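Side-chain contacts in putative carbohydrate-active enzyme (Uncultured organism, PDB 5WH8), which probably hydrolyses O-glycosyl bonds as a cellulase of glycoside hydrolase family 5, this chain being the TIM-barrel module of a longer multi-modular protein: residues Y2-S6 with P7-N11; F251-C254 with N255-D259. All coordinates share one frame; numbering follows the deposited sequence.

Contact 1: Y2-S6 with P7-N11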
loop_
_atom_site.group_PDB
_atom_site.type_symbol
_atom_site.label_atom_id
_atom_site.label_comp_id
_atom_site.label_asym_id
_atom_site.label_seq_id
_atom_site.Cartn_x
_atom_site.Cartn_y
_atom_site.Cartn_z
ATOM N N TYR A 2 3.738 -10.579 18.387
ATOM C CA TYR A 2 2.583 -9.851 17.876
ATOM C C TYR A 2 1.343 -10.149 18.731
ATOM O O TYR A 2 1.179 -11.264 19.240
ATOM C CB TYR A 2 2.354 -10.205 16.399
ATOM C CG TYR A 2 3.489 -9.754 15.487
ATOM C CD1 TYR A 2 3.600 -8.426 15.086
ATOM C CD2 TYR A 2 4.434 -10.651 15.008
ATOM C CE1 TYR A 2 4.621 -8.000 14.241
ATOM C CE2 TYR A 2 5.475 -10.228 14.169
ATOM C CZ TYR A 2 5.552 -8.898 13.789
ATOM O OH TYR A 2 6.560 -8.451 12.957
ATOM N N PRO A 3 0.454 -9.154 18.896
ATOM C CA PRO A 3 -0.655 -9.364 19.829
ATOM C C PRO A 3 -1.646 -10.446 19.366
ATOM O O PRO A 3 -2.000 -10.567 18.174
ATOM C CB PRO A 3 -1.308 -7.983 19.910
ATOM C CG PRO A 3 -0.830 -7.248 18.684
ATOM C CD PRO A 3 0.509 -7.767 18.396
ATOM N N GLU A 4 -2.088 -11.238 20.337
ATOM C CA GLU A 4 -3.074 -12.286 20.090
ATOM C C GLU A 4 -4.289 -11.770 19.334
ATOM O O GLU A 4 -4.863 -10.731 19.658
ATOM C CB GLU A 4 -3.501 -12.916 21.424
ATOM C CG GLU A 4 -2.384 -13.707 22.072
ATOM C CD GLU A 4 -2.695 -14.166 23.490
ATOM O OE1 GLU A 4 -3.543 -13.536 24.163
ATOM O OE2 GLU A 4 -2.081 -15.158 23.937
ATOM N N GLY A 5 -4.687 -12.517 18.308
ATOM C CA GLY A 5 -5.901 -12.222 17.582
ATOM C C GLY A 5 -5.725 -11.191 16.483
ATOM O O GLY A 5 -6.680 -10.898 15.751
ATOM N N SER A 6 -4.514 -10.662 16.330
ATOM C CA SER A 6 -4.267 -9.631 15.316
ATOM C C SER A 6 -4.006 -10.239 13.941
ATOM O O SER A 6 -3.653 -11.421 13.849
ATOM C CB SER A 6 -3.074 -8.750 15.716
ATOM O OG SER A 6 -1.850 -9.475 15.736
ATOM N N PRO A 7 -4.156 -9.437 12.872
ATOM C CA PRO A 7 -3.888 -9.953 11.521
ATOM C C PRO A 7 -2.498 -10.591 11.353
ATOM O O PRO A 7 -2.366 -11.633 10.708
ATOM C CB PRO A 7 -4.062 -8.698 10.633
ATOM C CG PRO A 7 -5.138 -7.889 11.376
ATOM C CD PRO A 7 -4.772 -8.088 12.847
ATOM N N VAL A 8 -1.452 -10.019 11.944
ATOM C CA VAL A 8 -0.100 -10.571 11.766
ATOM C C VAL A 8 0.072 -11.828 12.644
ATOM O O VAL A 8 0.748 -12.775 12.259
ATOM C CB VAL A 8 1.015 -9.533 12.089
ATOM C CG1 VAL A 8 2.411 -10.167 11.960
ATOM C CG2 VAL A 8 0.882 -8.302 11.195
ATOM N N TYR A 9 -0.549 -11.839 13.818
ATOM C CA TYR A 9 -0.593 -13.053 14.631
ATOM C C TYR A 9 -1.195 -14.244 13.846
ATOM O O TYR A 9 -0.674 -15.394 13.911
ATOM C CB TYR A 9 -1.390 -12.766 15.899
ATOM C CG TYR A 9 -1.514 -13.939 16.836
ATOM C CD1 TYR A 9 -2.543 -14.852 16.697
ATOM C CD2 TYR A 9 -0.590 -14.134 17.859
ATOM C CE1 TYR A 9 -2.661 -15.951 17.576
ATOM C CE2 TYR A 9 -0.695 -15.214 18.728
ATOM C CZ TYR A 9 -1.731 -16.113 18.584
ATOM O OH TYR A 9 -1.809 -17.186 19.462
ATOM N N HIS A 10 -2.276 -13.975 13.116
ATOM C CA HIS A 10 -2.994 -15.010 12.380
ATOM C C HIS A 10 -2.255 -15.511 11.144
ATOM O O HIS A 10 -2.356 -16.697 10.811
ATOM C CB HIS A 10 -4.378 -14.501 11.967
ATOM C CG HIS A 10 -5.381 -14.494 13.078
ATOM N ND1 HIS A 10 -5.656 -15.619 13.823
ATOM C CD2 HIS A 10 -6.181 -13.514 13.566
ATOM C CE1 HIS A 10 -6.578 -15.331 14.727
ATOM N NE2 HIS A 10 -6.910 -14.059 14.595
ATOM N N ASN A 11 -1.529 -14.626 10.454
ATOM C CA ASN A 11 -0.969 -14.981 9.150
ATOM C C ASN A 11 0.555 -14.986 9.054
ATOM O O ASN A 11 1.114 -15.571 8.129
ATOM C CB ASN A 11 -1.522 -14.042 8.077
ATOM C CG ASN A 11 -3.004 -14.151 7.930
ATOM O OD1 ASN A 11 -3.516 -15.125 7.394
ATOM N ND2 ASN A 11 -3.719 -13.125 8.379
HETATM O O HOH W 1 -1.048 -16.942 22.037
HETATM O O HOH W 2 -9.155 -13.050 15.981
#
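The hydroxyl of S6 works in two directions at once: OG donates to P3 O at 2.7 Å, on a lone pair in the carbonyl plane, and accepts from the backbone N of Y9 in a weak bond of 3.3 Å. A chi1 of 66° sets OG between the backbone N and the carbonyl carbon, from where it can face both partners. P3 O takes a second bond from S6 N at 3.1 Å, closing a type II beta turn whose third position is G5, with a positive phi that suits glycine. S6 is thus the N-cap of helix 7-11, and its own O starts the helical ladder by accepting from H10 N at 3.0 Å.

Two CH-pi contacts follow. Y9 swings CG anti to its backbone N (chi1 -180°), which lays the ring beneath the turn; E4 CA sits over one face, 3.9 Å from the centroid and displaced toward the rim, while G5 N covers the same ring. Further out, a water joins E4 OE2 to Y9 OH. On V8 the CG1 branch stands almost exactly above the centre of the Y2 ring, 3.5 Å from its centroid. A second water lies in the plane of the H10 ring, 2.8 Å from NE2, and also reaches G5 O; ND1 is held by S315.

Beyond the contact, Y9 stacks on H323, the last residue of the C-terminal histidine run, probably a tag, and V8 and N11 pack on Y103 of barrel strand 103-109. The chemistry implies that one hydroxyl links the turn to the start of the helix: it spends its hydrogen on P3 O and offers its oxygen, through a weak bond, to Y9 N, an N-H that the first helical turn cannot satisfy from within.

Contact 2: F251-C254 with N255-D259; sequences FDEC and NTWMD
Four successive backbone bonds of the i to i+4 kind join F251-C254 to N255-D259 as one uninterrupted alpha helix, W257 N to E253 O being the straightest at 169°. T256 OG1 turns back toward D252 O, adding a weak bond of 3.4 Å to a carbonyl already taken by T256 N. N255 tucks its amide carbon CG against F251 O at 3.2 Å; its ND2 gives a hydrogen to a water, 3.0 Å away, which in turn donates to D252 OD1. The other end of that amide, OD1, is held by Y302 of helix 298-307.

The helix belongs to the beta-alpha-beta unit of strand 233-239, helix 251-263 and strand 268-273, the last such unit of the eightfold TIM barrel. Its inward side carries C254 and M258, both of which rest on F238 of the preceding strand and on Y302. Between these two the touch is light, with SG 4.3 Å from CE, although M258 CG lies snugly against C254 O at 3.2 Å.

E253 and W257 meet one helical turn apart, and E253 O lies at the edge of the indole, near its plane. With its CG placed anti to the backbone N, the glutamate carries that carbon to 4.0 Å from W257 CD1; the bend at chi2 (67°) then turns the carboxylate, 81° from the ring plane, until OE2 is 3.8 Å from W257 NE1. Each polar atom nevertheless has its own partner: OE2 forms a salt bridge with R220 of helix 217-228, which also makes a cation-pi contact with the indole, and NE1 donates to H215 O.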
loop_
_atom_site.group_PDB
_atom_site.type_symbol
_atom_site.label_atom_id
_atom_site.label_comp_id
_atom_site.label_asym_id
_atom_site.label_seq_id
_atom_site.Cartn_x
_atom_site.Cartn_y
_atom_site.Cartn_z
ATOM N N PHE A 251 -20.165 4.548 -5.687
ATOM C CA PHE A 251 -20.178 3.326 -4.895
ATOM C C PHE A 251 -20.660 2.097 -5.673
ATOM O O PHE A 251 -20.248 0.973 -5.351
ATOM C CB PHE A 251 -21.060 3.529 -3.656
ATOM C CG PHE A 251 -20.529 4.542 -2.673
ATOM C CD1 PHE A 251 -19.173 4.703 -2.447
ATOM C CD2 PHE A 251 -21.411 5.325 -1.951
ATOM C CE1 PHE A 251 -18.706 5.630 -1.526
ATOM C CE2 PHE A 251 -20.950 6.265 -1.025
ATOM C CZ PHE A 251 -19.593 6.421 -0.819
ATOM N N ASP A 252 -21.538 2.281 -6.660
ATOM C CA ASP A 252 -21.985 1.124 -7.458
ATOM C C ASP A 252 -20.801 0.531 -8.243
ATOM O O ASP A 252 -20.598 -0.696 -8.258
ATOM C CB ASP A 252 -23.119 1.516 -8.412
ATOM C CG ASP A 252 -24.423 1.828 -7.685
ATOM O OD1 ASP A 252 -24.766 1.117 -6.719
ATOM O OD2 ASP A 252 -25.112 2.783 -8.096
ATOM N N GLU A 253 -19.996 1.389 -8.869
ATOM C CA GLU A 253 -18.836 0.912 -9.616
ATOM C C GLU A 253 -17.791 0.363 -8.630
ATOM O O GLU A 253 -17.128 -0.651 -8.908
ATOM C CB GLU A 253 -18.235 2.012 -10.514
ATOM C CG GLU A 253 -17.030 1.556 -11.368
ATOM C CD GLU A 253 -17.398 0.534 -12.443
ATOM O OE1 GLU A 253 -18.564 0.541 -12.919
ATOM O OE2 GLU A 253 -16.511 -0.264 -12.821
ATOM N N CYS A 254 -17.643 0.990 -7.466
ATOM C CA CYS A 254 -16.711 0.444 -6.479
ATOM C C CYS A 254 -17.178 -0.938 -6.008
ATOM O O CYS A 254 -16.355 -1.811 -5.774
ATOM C CB CYS A 254 -16.529 1.392 -5.293
ATOM S SG CYS A 254 -15.002 1.074 -4.363
ATOM N N ASN A 255 -18.489 -1.140 -5.877
ATOM C CA ASN A 255 -18.990 -2.479 -5.504
ATOM C C ASN A 255 -18.598 -3.526 -6.555
ATOM O O ASN A 255 -18.207 -4.641 -6.217
ATOM C CB ASN A 255 -20.510 -2.458 -5.311
ATOM C CG ASN A 255 -20.937 -1.856 -3.971
ATOM O OD1 ASN A 255 -20.152 -1.761 -3.033
ATOM N ND2 ASN A 255 -22.216 -1.488 -3.870
ATOM N N THR A 256 -18.683 -3.161 -7.827
ATOM C CA THR A 256 -18.233 -4.044 -8.906
ATOM C C THR A 256 -16.759 -4.400 -8.755
ATOM O O THR A 256 -16.400 -5.579 -8.822
ATOM C CB THR A 256 -18.484 -3.407 -10.287
ATOM O OG1 THR A 256 -19.895 -3.191 -10.446
ATOM C CG2 THR A 256 -17.980 -4.274 -11.427
ATOM N N TRP A 257 -15.916 -3.393 -8.524
ATOM C CA TRP A 257 -14.511 -3.621 -8.262
ATOM C C TRP A 257 -14.298 -4.502 -7.028
ATOM O O TRP A 257 -13.409 -5.350 -7.040
ATOM C CB TRP A 257 -13.777 -2.300 -8.069
ATOM C CG TRP A 257 -13.308 -1.630 -9.333
ATOM C CD1 TRP A 257 -13.871 -0.544 -9.958
ATOM C CD2 TRP A 257 -12.133 -1.954 -10.097
ATOM N NE1 TRP A 257 -13.126 -0.184 -11.046
ATOM C CE2 TRP A 257 -12.062 -1.034 -11.166
ATOM C CE3 TRP A 257 -11.137 -2.921 -9.981
ATOM C CZ2 TRP A 257 -11.038 -1.068 -12.113
ATOM C CZ3 TRP A 257 -10.128 -2.953 -10.922
ATOM C CH2 TRP A 257 -10.080 -2.029 -11.969
ATOM N N MET A 258 -15.060 -4.278 -5.948
ATOM C CA MET A 258 -14.901 -5.083 -4.728
ATOM C C MET A 258 -15.242 -6.538 -4.972
ATOM O O MET A 258 -14.510 -7.405 -4.533
ATOM C CB MET A 258 -15.768 -4.535 -3.602
ATOM C CG MET A 258 -15.295 -3.217 -3.079
ATOM S SD MET A 258 -14.102 -3.444 -1.754
ATOM C CE MET A 258 -13.602 -1.720 -1.465
ATOM N N ASP A 259 -16.321 -6.800 -5.713
ATOM C CA ASP A 259 -16.698 -8.182 -6.026
ATOM C C ASP A 259 -15.607 -8.842 -6.851
ATOM O O ASP A 259 -15.262 -10.027 -6.646
ATOM C CB ASP A 259 -18.023 -8.232 -6.788
ATOM C CG ASP A 259 -19.215 -8.009 -5.899
ATOM O OD1 ASP A 259 -19.111 -8.240 -4.678
ATOM O OD2 ASP A 259 -20.269 -7.608 -6.430
HETATM O O HOH W 3 -24.100 -1.662 -6.232
#

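Overall arrangement
Contact 1 comes at the very start of the chain, before the first barrel strand 32-36; contact 2 lies within helix 251-263, between the last two strands, 233-239 and 268-273. Their centres are 29 Å apart, their nearest atoms about 17 Å, and they do not touch. Each lies 19 Å from the centre of the chain, and what they share is the eight-stranded parallel barrel: a short N-terminal helix, 7-11, packs at the start of strand 103-109, whereas helix 251-263 covers the wall. The pair contrasts a turn leading into a helix start, in contact 1, with a run of four bonds inside the helix connecting strands 233-239 and 268-273.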